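PDB 1YQ1: glutathione S-Transferase from Caenorhabditis elegans, which probably catalyses the conjugation of glutathione to electrophilic RX substrates, releasing a halide and a proton, as a sigma-class glutathione transferase. Local coordinates for residues F149-L160 with L186-I196. Numbering follows the deposited sequence.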
loop_
_atom_site.group_PDB
_atom_site.type_symbol
_atom_site.label_atom_id
_atom_site.label_comp_id
_atom_site.label_asym_id
_atom_site.label_seq_id
_atom_site.Cartn_x
_atom_site.Cartn_y
_atom_site.Cartn_z
ATOM N N PHE A 149 -18.789 -4.805 10.545
ATOM C CA PHE A 149 -17.688 -4.100 9.912
ATOM C C PHE A 149 -16.558 -5.087 9.644
ATOM O O PHE A 149 -16.362 -6.032 10.397
ATOM C CB PHE A 149 -17.197 -2.982 10.819
ATOM C CG PHE A 149 -18.166 -1.852 10.956
ATOM C CD1 PHE A 149 -18.342 -0.949 9.919
ATOM C CD2 PHE A 149 -18.894 -1.679 12.121
ATOM C CE1 PHE A 149 -19.228 0.111 10.040
ATOM C CE2 PHE A 149 -19.785 -0.618 12.254
ATOM C CZ PHE A 149 -19.951 0.278 11.212
ATOM N N LEU A 150 -15.818 -4.868 8.569
ATOM C CA LEU A 150 -14.719 -5.755 8.200
ATOM C C LEU A 150 -13.902 -6.300 9.375
ATOM O O LEU A 150 -13.734 -7.515 9.508
ATOM C CB LEU A 150 -13.797 -5.040 7.215
ATOM C CG LEU A 150 -14.395 -4.967 5.823
ATOM C CD1 LEU A 150 -13.750 -3.839 5.052
ATOM C CD2 LEU A 150 -14.211 -6.318 5.141
ATOM N N ILE A 151 -13.365 -5.415 10.205
ATOM C CA ILE A 151 -12.599 -5.860 11.344
ATOM C C ILE A 151 -12.797 -4.897 12.501
ATOM O O ILE A 151 -13.052 -3.705 12.297
ATOM C CB ILE A 151 -11.083 -6.016 11.013
ATOM C CG1 ILE A 151 -10.381 -4.670 11.058
ATOM C CG2 ILE A 151 -10.898 -6.675 9.661
ATOM C CD1 ILE A 151 -10.008 -4.242 12.458
ATOM N N GLY A 152 -12.687 -5.430 13.715
ATOM C CA GLY A 152 -12.863 -4.628 14.910
ATOM C C GLY A 152 -14.302 -4.590 15.397
ATOM O O GLY A 152 -15.224 -5.063 14.714
ATOM N N SER A 153 -14.491 -4.032 16.592
ATOM C CA SER A 153 -15.814 -3.905 17.199
ATOM C C SER A 153 -16.624 -2.797 16.527
ATOM O O SER A 153 -17.836 -2.713 16.708
ATOM C CB SER A 153 -15.679 -3.557 18.673
ATOM O OG SER A 153 -15.340 -2.189 18.810
ATOM N N ASP A 154 -15.947 -1.935 15.772
ATOM C CA ASP A 154 -16.616 -0.830 15.090
ATOM C C ASP A 154 -16.057 -0.569 13.684
ATOM O O ASP A 154 -15.322 -1.389 13.116
ATOM C CB ASP A 154 -16.509 0.438 15.948
ATOM C CG ASP A 154 -17.461 1.544 15.495
ATOM O OD1 ASP A 154 -18.319 1.282 14.615
ATOM O OD2 ASP A 154 -17.352 2.674 16.034
ATOM N N ILE A 155 -16.433 0.580 13.133
ATOM C CA ILE A 155 -16.010 1.012 11.807
ATOM C C ILE A 155 -14.508 1.273 11.832
ATOM O O ILE A 155 -13.933 1.517 12.896
ATOM C CB ILE A 155 -16.759 2.308 11.406
ATOM C CG1 ILE A 155 -16.693 2.508 9.896
ATOM C CG2 ILE A 155 -16.174 3.513 12.145
ATOM C CD1 ILE A 155 -17.566 3.646 9.412
ATOM N N THR A 156 -13.881 1.205 10.661
ATOM C CA THR A 156 -12.443 1.433 10.517
ATOM C C THR A 156 -12.217 2.108 9.174
ATOM O O THR A 156 -13.055 1.988 8.270
ATOM C CB THR A 156 -11.658 0.104 10.517
ATOM O OG1 THR A 156 -12.577 -0.990 10.467
ATOM C CG2 THR A 156 -10.815 -0.023 11.758
ATOM N N PHE A 157 -11.099 2.812 9.025
ATOM C CA PHE A 157 -10.835 3.478 7.752
ATOM C C PHE A 157 -10.748 2.451 6.632
ATOM O O PHE A 157 -10.803 2.807 5.461
ATOM C CB PHE A 157 -9.558 4.344 7.815
ATOM C CG PHE A 157 -8.266 3.586 7.644
ATOM C CD1 PHE A 157 -7.887 3.094 6.407
ATOM C CD2 PHE A 157 -7.397 3.422 8.721
ATOM C CE1 PHE A 157 -6.663 2.455 6.235
ATOM C CE2 PHE A 157 -6.168 2.784 8.560
ATOM C CZ PHE A 157 -5.804 2.301 7.308
ATOM N N ALA A 158 -10.628 1.175 7.002
ATOM C CA ALA A 158 -10.557 0.097 6.021
ATOM C C ALA A 158 -11.901 -0.044 5.333
ATOM O O ALA A 158 -11.959 -0.234 4.123
ATOM C CB ALA A 158 -10.203 -1.198 6.693
ATOM N N ASP A 159 -12.981 0.048 6.113
ATOM C CA ASP A 159 -14.333 -0.073 5.573
ATOM C C ASP A 159 -14.573 1.060 4.595
ATOM O O ASP A 159 -15.091 0.855 3.496
ATOM C CB ASP A 159 -15.386 0.008 6.687
ATOM C CG ASP A 159 -15.318 -1.163 7.656
ATOM O OD1 ASP A 159 -15.544 -2.321 7.235
ATOM O OD2 ASP A 159 -15.040 -0.912 8.849
ATOM N N LEU A 160 -14.195 2.263 5.010
ATOM C CA LEU A 160 -14.374 3.434 4.173
ATOM C C LEU A 160 -13.838 3.095 2.793
ATOM O O LEU A 160 -14.551 3.184 1.790
ATOM C CB LEU A 160 -13.624 4.619 4.783
ATOM C CG LEU A 160 -14.407 5.641 5.635
ATOM C CD1 LEU A 160 -15.460 4.961 6.469
ATOM C CD2 LEU A 160 -13.443 6.423 6.523
ATOM N N LEU A 186 -22.545 -4.580 4.216
ATOM C CA LEU A 186 -21.460 -3.743 4.702
ATOM C C LEU A 186 -21.647 -2.318 4.202
ATOM O O LEU A 186 -21.746 -1.386 4.998
ATOM C CB LEU A 186 -20.108 -4.298 4.223
ATOM C CG LEU A 186 -18.844 -3.472 4.507
ATOM C CD1 LEU A 186 -18.693 -3.199 5.991
ATOM C CD2 LEU A 186 -17.637 -4.211 3.976
ATOM N N ARG A 187 -21.715 -2.169 2.879
ATOM C CA ARG A 187 -21.868 -0.867 2.237
ATOM C C ARG A 187 -22.965 -0.011 2.850
ATOM O O ARG A 187 -22.849 1.213 2.900
ATOM C CB ARG A 187 -22.115 -1.042 0.736
ATOM C CG ARG A 187 -22.354 0.267 -0.009
ATOM C CD ARG A 187 -21.879 0.206 -1.465
ATOM N NE ARG A 187 -22.309 1.374 -2.231
ATOM C CZ ARG A 187 -23.572 1.613 -2.579
ATOM N NH1 ARG A 187 -24.530 0.759 -2.235
ATOM N NH2 ARG A 187 -23.886 2.708 -3.259
ATOM N N GLU A 188 -24.032 -0.649 3.313
ATOM C CA GLU A 188 -25.130 0.080 3.933
ATOM C C GLU A 188 -24.685 0.668 5.273
ATOM O O GLU A 188 -24.931 1.838 5.564
ATOM C CB GLU A 188 -26.329 -0.855 4.131
ATOM C CG GLU A 188 -27.421 -0.327 5.056
ATOM C CD GLU A 188 -27.839 1.094 4.730
ATOM O OE1 GLU A 188 -28.580 1.295 3.738
ATOM O OE2 GLU A 188 -27.420 2.014 5.467
ATOM N N LYS A 189 -24.009 -0.146 6.076
ATOM C CA LYS A 189 -23.541 0.292 7.383
ATOM C C LYS A 189 -22.639 1.514 7.354
ATOM O O LYS A 189 -22.656 2.326 8.271
ATOM C CB LYS A 189 -22.804 -0.849 8.091
ATOM C CG LYS A 189 -23.682 -1.719 8.966
ATOM C CD LYS A 189 -22.848 -2.708 9.757
ATOM C CE LYS A 189 -23.682 -3.396 10.825
ATOM N NZ LYS A 189 -24.206 -2.414 11.813
ATOM N N VAL A 190 -21.849 1.648 6.302
ATOM C CA VAL A 190 -20.927 2.767 6.218
ATOM C C VAL A 190 -21.577 4.079 5.771
ATOM O O VAL A 190 -21.397 5.123 6.422
ATOM C CB VAL A 190 -19.756 2.425 5.280
ATOM C CG1 VAL A 190 -18.724 3.545 5.306
ATOM C CG2 VAL A 190 -19.131 1.107 5.702
ATOM N N ASN A 191 -22.325 4.021 4.668
ATOM C CA ASN A 191 -23.013 5.183 4.102
ATOM C C ASN A 191 -23.951 5.850 5.112
ATOM O O ASN A 191 -24.030 7.084 5.210
ATOM C CB ASN A 191 -23.820 4.740 2.888
ATOM C CG ASN A 191 -22.946 4.217 1.769
ATOM O OD1 ASN A 191 -23.381 3.385 0.964
ATOM N ND2 ASN A 191 -21.711 4.716 1.693
ATOM N N SER A 192 -24.659 5.007 5.856
ATOM C CA SER A 192 -25.615 5.443 6.864
ATOM C C SER A 192 -24.965 5.878 8.167
ATOM O O SER A 192 -25.601 6.511 9.003
ATOM C CB SER A 192 -26.593 4.311 7.147
ATOM O OG SER A 192 -25.887 3.109 7.387
ATOM N N TYR A 193 -23.697 5.542 8.341
ATOM C CA TYR A 193 -22.993 5.898 9.559
ATOM C C TYR A 193 -23.106 7.389 9.871
ATOM O O TYR A 193 -22.869 8.236 9.013
ATOM C CB TYR A 193 -21.519 5.511 9.438
ATOM C CG TYR A 193 -20.858 5.232 10.770
ATOM C CD1 TYR A 193 -20.429 6.272 11.587
ATOM C CD2 TYR A 193 -20.695 3.924 11.226
ATOM C CE1 TYR A 193 -19.865 6.024 12.815
ATOM C CE2 TYR A 193 -20.127 3.666 12.461
ATOM C CZ TYR A 193 -19.717 4.722 13.251
ATOM O OH TYR A 193 -19.172 4.473 14.489
ATOM N N PRO A 194 -23.477 7.728 11.111
ATOM C CA PRO A 194 -23.597 9.140 11.477
ATOM C C PRO A 194 -22.345 9.942 11.102
ATOM O O PRO A 194 -21.220 9.587 11.475
ATOM C CB PRO A 194 -23.842 9.087 12.988
ATOM C CG PRO A 194 -23.207 7.788 13.403
ATOM C CD PRO A 194 -23.642 6.868 12.292
ATOM N N GLY A 195 -22.562 11.033 10.371
ATOM C CA GLY A 195 -21.469 11.873 9.918
ATOM C C GLY A 195 -21.308 11.626 8.427
ATOM O O GLY A 195 -21.351 12.552 7.613
ATOM N N ILE A 196 -21.130 10.361 8.067
ATOM C CA ILE A 196 -20.980 9.986 6.676
ATOM C C ILE A 196 -22.312 10.233 6.004
ATOM O O ILE A 196 -22.382 10.864 4.958
ATOM C CB ILE A 196 -20.606 8.486 6.531
ATOM C CG1 ILE A 196 -19.191 8.246 7.069
ATOM C CG2 ILE A 196 -20.704 8.056 5.080
ATOM C CD1 ILE A 196 -18.718 6.807 6.963
#
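Phe-149 meets the 186-196 segment with the far rim of its ring: CZ lies 3.6 Å from CE2 of Tyr-193, the rings rim to rim with planes at 61°. Lys-189 CD lies over one face of the phenylalanine ring, and Val-190 CG2 sits at the edge. Leu-150 packs CG against Leu-186 CD2 at 3.8 Å, the side chains crossing at about a right angle.

Past the turn, Asp-154 accepts a hydrogen bond at 3.0 Å from Tyr-193 OH, on the syn lone pair of OD2. Ile-155 has CG1 anti to the backbone N (chi1 -161°), which carries CD1 over the Tyr-193 face, a CH-pi contact 4.0 Å from the centroid. An alanine in place of Tyr-193 would probably leave the Asp-154 carboxylate without this donor and open a gap beside Phe-149 and Ile-155.

Asp-159 OD1 accepts the backbone N-H of Leu-150 at 2.9 Å, tying the loop to the helix start, while OD2 takes a weak bond from Thr-156 N, one half of the GST capping box. Ile-155 against Leu-160 makes the hydrophobic staple, and Leu-160 CD1 also meets Val-190 and Ile-196.

Within the all-helical C-terminal domain, the contact joins the loop leading into helix 157-171, and that helix's first turn, to the end of helix 181-191 and the link after it; Leu-142 of helix 121-144 packs on Leu-150 and Leu-186, while Leu-24 of helix 16-25, from the thioredoxin-like domain, touches Tyr-193 and Ile-196.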